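Local structure of lipoprotein, putative (Bacillus anthracis, 4O4A) at residues D29-P35 with E59-F65; C103-T109 with F121-T127. The protein is a putative lipoprotein of a family of unknown function, and may be a lipid-binding protein. One frame throughout, in Å; residues are numbered along the deposited sequence.

Interaction 1. Residues D29-P35 with E59-F65; sequences DTIYLIP and EFSVVTF
Asp29, just ahead of the strand, gives its backbone carbonyl to Ser61 N at 2.9 Å, while its CB rests against the carbonyl of Glu59. Thr30 CG2 reaches CG2 of Val63 and also lies over one face of the Tyr32 ring, toward its rim, and Thr30 OG1 turns back to the carbonyl of Thr28. Ile31 takes both backbone bonds, its N reaching Ser61 O (2.8 Å) and its O receiving Val63 N. Its CG1 stands beside the backbone N (chi1 -73°), which brings it to 3.6 Å from Phe60 CD2, the two side chains crossing at about a right angle. Bonding of one residue to the two that flank its register partner, here Val62, marks parallel pairing, between strands 30-35 and 60-64 of a mixed five-stranded sheet; the residues between turn their backbone bonds to strand 86-90 on the other flank. Tyr32 points to the same side as Val63 and lies alongside it, CD1 at 3.8 Å from Val63 CB; its ring also meets that of Tyr87. Leu33 repeats the pair of hydrogen bonds, its N to Val63 O and its O from Phe65 N (3.0 Å), and its CD1 touches CG1 of Val62 at 3.6 Å. Ile34 sets CG1 3.9 Å from Phe65 CD2, the two side chains pointing the same way, and at the end of the strand Pro35 sets CD against Phe65 CB.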
loop_
_atom_site.group_PDB
_atom_site.type_symbol
_atom_site.label_atom_id
_atom_site.label_comp_id
_atom_site.label_asym_id
_atom_site.label_seq_id
_atom_site.Cartn_x
_atom_site.Cartn_y
_atom_site.Cartn_z
ATOM N N ASP B 29 11.403 -11.740 -38.051
ATOM C CA ASP B 29 12.418 -12.724 -37.742
ATOM C C ASP B 29 13.180 -12.481 -36.456
ATOM O O ASP B 29 14.393 -12.253 -36.495
ATOM C CB ASP B 29 13.420 -12.741 -38.887
ATOM C CG ASP B 29 12.792 -13.047 -40.201
ATOM O OD1 ASP B 29 11.763 -13.757 -40.220
ATOM O OD2 ASP B 29 13.351 -12.607 -41.229
ATOM N N THR B 30 12.490 -12.496 -35.322
ATOM C CA THR B 30 13.175 -12.346 -34.046
ATOM C C THR B 30 12.782 -13.455 -33.067
ATOM O O THR B 30 11.621 -13.822 -32.963
ATOM C CB THR B 30 12.904 -10.988 -33.405
ATOM O OG1 THR B 30 13.309 -9.972 -34.315
ATOM C CG2 THR B 30 13.690 -10.841 -32.094
ATOM N N ILE B 31 13.781 -13.960 -32.354
ATOM C CA ILE B 31 13.602 -14.980 -31.348
ATOM C C ILE B 31 13.919 -14.340 -30.016
ATOM O O ILE B 31 14.983 -13.735 -29.862
ATOM C CB ILE B 31 14.574 -16.147 -31.557
ATOM C CG1 ILE B 31 14.148 -16.965 -32.764
ATOM C CG2 ILE B 31 14.598 -17.048 -30.337
ATOM C CD1 ILE B 31 15.106 -18.085 -33.113
ATOM N N TYR B 32 13.004 -14.456 -29.063
ATOM C CA TYR B 32 13.215 -13.890 -27.743
ATOM C C TYR B 32 13.434 -15.015 -26.757
ATOM O O TYR B 32 12.611 -15.909 -26.655
ATOM C CB TYR B 32 12.009 -13.058 -27.312
ATOM C CG TYR B 32 11.767 -11.855 -28.179
ATOM C CD1 TYR B 32 12.363 -10.636 -27.889
ATOM C CD2 TYR B 32 10.954 -11.931 -29.306
ATOM C CE1 TYR B 32 12.134 -9.523 -28.689
ATOM C CE2 TYR B 32 10.729 -10.833 -30.122
ATOM C CZ TYR B 32 11.317 -9.632 -29.807
ATOM O OH TYR B 32 11.090 -8.542 -30.602
ATOM N N LEU B 33 14.547 -14.960 -26.035
ATOM C CA LEU B 33 14.861 -15.959 -25.028
ATOM C C LEU B 33 14.706 -15.335 -23.656
ATOM O O LEU B 33 15.433 -14.409 -23.302
ATOM C CB LEU B 33 16.281 -16.453 -25.207
ATOM C CG LEU B 33 16.580 -16.982 -26.604
ATOM C CD1 LEU B 33 18.021 -17.450 -26.691
ATOM C CD2 LEU B 33 15.638 -18.113 -26.977
ATOM N N ILE B 34 13.734 -15.826 -22.900
ATOM C CA ILE B 34 13.461 -15.323 -21.574
ATOM C C ILE B 34 13.898 -16.336 -20.505
ATOM O O ILE B 34 13.629 -17.527 -20.622
ATOM C CB ILE B 34 11.938 -15.088 -21.358
ATOM C CG1 ILE B 34 11.374 -14.014 -22.281
ATOM C CG2 ILE B 34 11.672 -14.645 -19.933
ATOM C CD1 ILE B 34 11.100 -14.469 -23.683
ATOM N N PRO B 35 14.563 -15.871 -19.448
ATOM C CA PRO B 35 14.872 -16.819 -18.380
ATOM C C PRO B 35 13.574 -17.412 -17.839
ATOM O O PRO B 35 12.641 -16.675 -17.541
ATOM C CB PRO B 35 15.564 -15.947 -17.339
ATOM C CG PRO B 35 16.238 -14.899 -18.149
ATOM C CD PRO B 35 15.278 -14.599 -19.275
ATOM N N GLU B 59 17.552 -17.357 -40.115
ATOM C CA GLU B 59 17.117 -16.053 -40.581
ATOM C C GLU B 59 16.654 -15.155 -39.426
ATOM O O GLU B 59 16.308 -13.999 -39.636
ATOM C CB GLU B 59 15.974 -16.263 -41.566
ATOM C CG GLU B 59 14.828 -17.088 -40.978
ATOM C CD GLU B 59 13.867 -17.594 -42.040
ATOM O OE1 GLU B 59 13.961 -17.108 -43.190
ATOM O OE2 GLU B 59 13.030 -18.479 -41.730
ATOM N N PHE B 60 16.671 -15.689 -38.207
ATOM C CA PHE B 60 16.217 -14.965 -37.021
ATOM C C PHE B 60 17.306 -14.274 -36.227
ATOM O O PHE B 60 18.423 -14.766 -36.157
ATOM C CB PHE B 60 15.551 -15.936 -36.080
ATOM C CG PHE B 60 14.271 -16.501 -36.595
ATOM C CD1 PHE B 60 14.274 -17.520 -37.520
ATOM C CD2 PHE B 60 13.062 -16.038 -36.111
ATOM C CE1 PHE B 60 13.084 -18.062 -37.978
ATOM C CE2 PHE B 60 11.867 -16.570 -36.566
ATOM C CZ PHE B 60 11.882 -17.581 -37.504
ATOM N N SER B 61 16.959 -13.137 -35.621
ATOM C CA SER B 61 17.868 -12.411 -34.743
ATOM C C SER B 61 17.501 -12.929 -33.382
ATOM O O SER B 61 16.340 -13.235 -33.133
ATOM C CB SER B 61 17.645 -10.901 -34.804
ATOM O OG SER B 61 17.888 -10.393 -36.098
ATOM N N VAL B 62 18.468 -13.041 -32.490
ATOM C CA VAL B 62 18.186 -13.629 -31.182
ATOM C C VAL B 62 18.397 -12.655 -30.051
ATOM O O VAL B 62 19.501 -12.189 -29.840
ATOM C CB VAL B 62 19.078 -14.856 -30.923
ATOM C CG1 VAL B 62 18.677 -15.548 -29.628
ATOM C CG2 VAL B 62 18.978 -15.837 -32.074
ATOM N N VAL B 63 17.323 -12.376 -29.321
ATOM C CA VAL B 63 17.375 -11.499 -28.175
ATOM C C VAL B 63 17.395 -12.361 -26.941
ATOM O O VAL B 63 16.481 -13.143 -26.717
ATOM C CB VAL B 63 16.162 -10.565 -28.097
ATOM C CG1 VAL B 63 16.166 -9.805 -26.776
ATOM C CG2 VAL B 63 16.159 -9.592 -29.260
ATOM N N THR B 64 18.450 -12.218 -26.147
ATOM C CA THR B 64 18.596 -12.963 -24.910
ATOM C C THR B 64 18.472 -12.000 -23.770
ATOM O O THR B 64 19.281 -11.088 -23.635
ATOM C CB THR B 64 19.961 -13.643 -24.811
ATOM O OG1 THR B 64 20.050 -14.670 -25.801
ATOM C CG2 THR B 64 20.134 -14.273 -23.457
ATOM N N PHE B 65 17.442 -12.177 -22.960
ATOM C CA PHE B 65 17.239 -11.303 -21.830
ATOM C C PHE B 65 18.092 -11.748 -20.673
ATOM O O PHE B 65 18.311 -12.926 -20.465
ATOM C CB PHE B 65 15.765 -11.270 -21.400
ATOM C CG PHE B 65 14.868 -10.573 -22.377
ATOM C CD1 PHE B 65 14.863 -9.188 -22.459
ATOM C CD2 PHE B 65 14.025 -11.293 -23.214
ATOM C CE1 PHE B 65 14.046 -8.528 -23.366
ATOM C CE2 PHE B 65 13.198 -10.643 -24.123
ATOM C CZ PHE B 65 13.210 -9.258 -24.199
#

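Interaction 2. Residues C103-T109 with F121-T127; sequences CIHFSST and FANLEVT
Ser107 and Ser108 together face one residue, Asn123, whose carbonyl takes both of their backbone N-H groups: Ser107 N at 2.8 Å and Ser108 N at 3.2 Å from Asn123 O. Both donors approach from the same face of the carbonyl plane, the first tilted 25° out of it. Asn123 answers with its own N, bound to Ser108 O at 2.7 Å, and with its amide, ND2 reaching Ser108 OG at 3.1 Å. That hydroxyl sits between the backbone N and the carbonyl carbon (chi1 66°), where it can accept the amide, slightly out of the amide plane. Two backbone bonds and one side-chain bond therefore fasten Asn123 to Ser108. Before the extra residue, Phe106 lays CD1 against Leu124 CD2 at 3.7 Å, and Asn123 O lies over one face of its ring. Ile104 packs on the same side, its CD1 3.7 Å from Val126 CG2. The other side is more polar: Glu125 OE1 lies at the edge of the His105 ring, 3.8 Å from CD2, with ring and carboxylate planes 78° apart. Their main polar partners are outside, Ser136 O for His105 ND1 and Arg140 for Glu125 OE2. At the far end Thr127 N binds Cys103 O, next to the disulfide of Cys103 with Cys131. The Ser107-Ser108 pair opposite Asn123 is a classic beta bulge, set in the antiparallel hairpin of strands 104-114 and 117-126.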
loop_
_atom_site.group_PDB
_atom_site.type_symbol
_atom_site.label_atom_id
_atom_site.label_comp_id
_atom_site.label_asym_id
_atom_site.label_seq_id
_atom_site.Cartn_x
_atom_site.Cartn_y
_atom_site.Cartn_z
ATOM N N CYS B 103 1.229 -15.616 -24.005
ATOM C CA CYS B 103 1.985 -15.368 -22.765
ATOM C C CYS B 103 2.815 -14.127 -22.900
ATOM O O CYS B 103 3.541 -13.758 -21.981
ATOM C CB CYS B 103 2.932 -16.519 -22.471
ATOM S SG CYS B 103 2.158 -18.129 -22.361
ATOM N N ILE B 104 2.698 -13.479 -24.049
ATOM C CA ILE B 104 3.458 -12.310 -24.346
ATOM C C ILE B 104 2.568 -11.135 -24.694
ATOM O O ILE B 104 1.594 -11.281 -25.423
ATOM C CB ILE B 104 4.380 -12.595 -25.548
ATOM C CG1 ILE B 104 5.437 -13.665 -25.199
ATOM C CG2 ILE B 104 5.089 -11.329 -25.994
ATOM C CD1 ILE B 104 6.401 -13.244 -24.110
ATOM N N HIS B 105 2.917 -9.964 -24.172
ATOM C CA HIS B 105 2.206 -8.720 -24.496
ATOM C C HIS B 105 3.202 -7.754 -25.041
ATOM O O HIS B 105 4.217 -7.493 -24.400
ATOM C CB HIS B 105 1.492 -8.131 -23.283
ATOM C CG HIS B 105 0.965 -6.732 -23.481
ATOM N ND1 HIS B 105 0.033 -6.412 -24.445
ATOM C CD2 HIS B 105 1.177 -5.593 -22.779
ATOM C CE1 HIS B 105 -0.265 -5.125 -24.362
ATOM N NE2 HIS B 105 0.412 -4.605 -23.355
ATOM N N PHE B 106 2.942 -7.260 -26.246
ATOM C CA PHE B 106 3.819 -6.311 -26.864
ATOM C C PHE B 106 3.268 -4.945 -26.474
ATOM O O PHE B 106 2.213 -4.552 -26.930
ATOM C CB PHE B 106 3.854 -6.495 -28.372
ATOM C CG PHE B 106 5.060 -5.934 -28.977
ATOM C CD1 PHE B 106 6.199 -6.723 -29.136
ATOM C CD2 PHE B 106 5.104 -4.598 -29.315
ATOM C CE1 PHE B 106 7.349 -6.183 -29.668
ATOM C CE2 PHE B 106 6.252 -4.052 -29.849
ATOM C CZ PHE B 106 7.376 -4.845 -30.026
ATOM N N SER B 107 3.989 -4.244 -25.609
ATOM C CA SER B 107 3.517 -2.982 -25.050
ATOM C C SER B 107 3.749 -1.765 -25.901
ATOM O O SER B 107 2.794 -1.081 -26.270
ATOM C CB SER B 107 4.141 -2.741 -23.677
ATOM O OG SER B 107 3.751 -1.465 -23.197
ATOM N N SER B 108 5.001 -1.459 -26.205
ATOM C CA SER B 108 5.284 -0.260 -27.003
ATOM C C SER B 108 6.695 -0.210 -27.540
ATOM O O SER B 108 7.572 -0.953 -27.113
ATOM C CB SER B 108 5.080 1.001 -26.161
ATOM O OG SER B 108 6.047 1.051 -25.136
ATOM N N THR B 109 6.889 0.677 -28.501
ATOM C CA THR B 109 8.186 0.886 -29.103
ATOM C C THR B 109 8.394 2.362 -29.235
ATOM O O THR B 109 7.452 3.144 -29.197
ATOM C CB THR B 109 8.298 0.259 -30.500
ATOM O OG1 THR B 109 7.275 0.789 -31.350
ATOM C CG2 THR B 109 8.136 -1.229 -30.417
ATOM N N PHE B 121 13.832 1.405 -28.673
ATOM C CA PHE B 121 13.546 0.397 -27.648
ATOM C C PHE B 121 12.213 -0.288 -27.850
ATOM O O PHE B 121 11.355 0.174 -28.615
ATOM C CB PHE B 121 13.535 1.036 -26.275
ATOM C CG PHE B 121 12.493 2.108 -26.123
ATOM C CD1 PHE B 121 11.190 1.781 -25.832
ATOM C CD2 PHE B 121 12.825 3.448 -26.274
ATOM C CE1 PHE B 121 10.232 2.764 -25.697
ATOM C CE2 PHE B 121 11.869 4.434 -26.140
ATOM C CZ PHE B 121 10.570 4.089 -25.855
ATOM N N ALA B 122 12.040 -1.390 -27.128
ATOM C CA ALA B 122 10.820 -2.142 -27.180
ATOM C C ALA B 122 10.429 -2.578 -25.788
ATOM O O ALA B 122 11.269 -3.011 -24.995
ATOM C CB ALA B 122 10.985 -3.349 -28.081
ATOM N N ASN B 123 9.136 -2.470 -25.507
ATOM C CA ASN B 123 8.574 -2.878 -24.239
ATOM C C ASN B 123 7.670 -4.057 -24.432
ATOM O O ASN B 123 6.704 -3.995 -25.197
ATOM C CB ASN B 123 7.779 -1.745 -23.623
ATOM C CG ASN B 123 8.647 -0.712 -22.985
ATOM O OD1 ASN B 123 9.364 -1.016 -22.046
ATOM N ND2 ASN B 123 8.558 0.533 -23.457
ATOM N N LEU B 124 8.001 -5.151 -23.769
ATOM C CA LEU B 124 7.188 -6.337 -23.814
ATOM C C LEU B 124 6.955 -6.776 -22.401
ATOM O O LEU B 124 7.569 -6.283 -21.474
ATOM C CB LEU B 124 7.869 -7.480 -24.546
ATOM C CG LEU B 124 8.180 -7.305 -26.020
ATOM C CD1 LEU B 124 9.559 -6.693 -26.127
ATOM C CD2 LEU B 124 8.165 -8.647 -26.734
ATOM N N GLU B 125 6.080 -7.747 -22.254
ATOM C CA GLU B 125 5.745 -8.252 -20.962
ATOM C C GLU B 125 5.474 -9.721 -21.118
ATOM O O GLU B 125 4.859 -10.153 -22.100
ATOM C CB GLU B 125 4.522 -7.512 -20.456
ATOM C CG GLU B 125 4.116 -7.852 -19.051
ATOM C CD GLU B 125 2.892 -7.089 -18.589
ATOM O OE1 GLU B 125 2.516 -6.079 -19.220
ATOM O OE2 GLU B 125 2.295 -7.513 -17.579
ATOM N N VAL B 126 5.918 -10.500 -20.147
ATOM C CA VAL B 126 5.718 -11.937 -20.197
ATOM C C VAL B 126 5.037 -12.394 -18.936
ATOM O O VAL B 126 5.169 -11.757 -17.870
ATOM C CB VAL B 126 7.062 -12.677 -20.338
ATOM C CG1 VAL B 126 7.971 -12.414 -19.139
ATOM C CG2 VAL B 126 6.853 -14.165 -20.504
ATOM N N THR B 127 4.324 -13.510 -19.053
ATOM C CA THR B 127 3.670 -14.139 -17.910
ATOM C C THR B 127 3.812 -15.653 -18.011
ATOM O O THR B 127 4.005 -16.213 -19.109
ATOM C CB THR B 127 2.167 -13.800 -17.838
ATOM O OG1 THR B 127 1.582 -14.384 -16.680
ATOM C CG2 THR B 127 1.431 -14.312 -19.058
#

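In the fold
The two contacts illustrate parallel and antiparallel pairing within one chain. Interaction 1 belongs to the five-stranded mixed sheet, interaction 2 to the four-stranded one, and their centres are 13 Å apart, with nearest atoms about 4 Å apart and not touching. Strand 40-45, the neighbour of 117-126 in the second sheet, links them through its side chains: Leu42 meets Ile34 and Phe65 of interaction 1 and also Leu124 and Val126 of interaction 2, while the strand's backbone pairs with 121-127. The side of 29-35 and 59-65 that carries Val63 thus packs toward the second sheet, whereas His105 and Glu125 turn to helix 133-138. In sequence interaction 1 closes before interaction 2 opens.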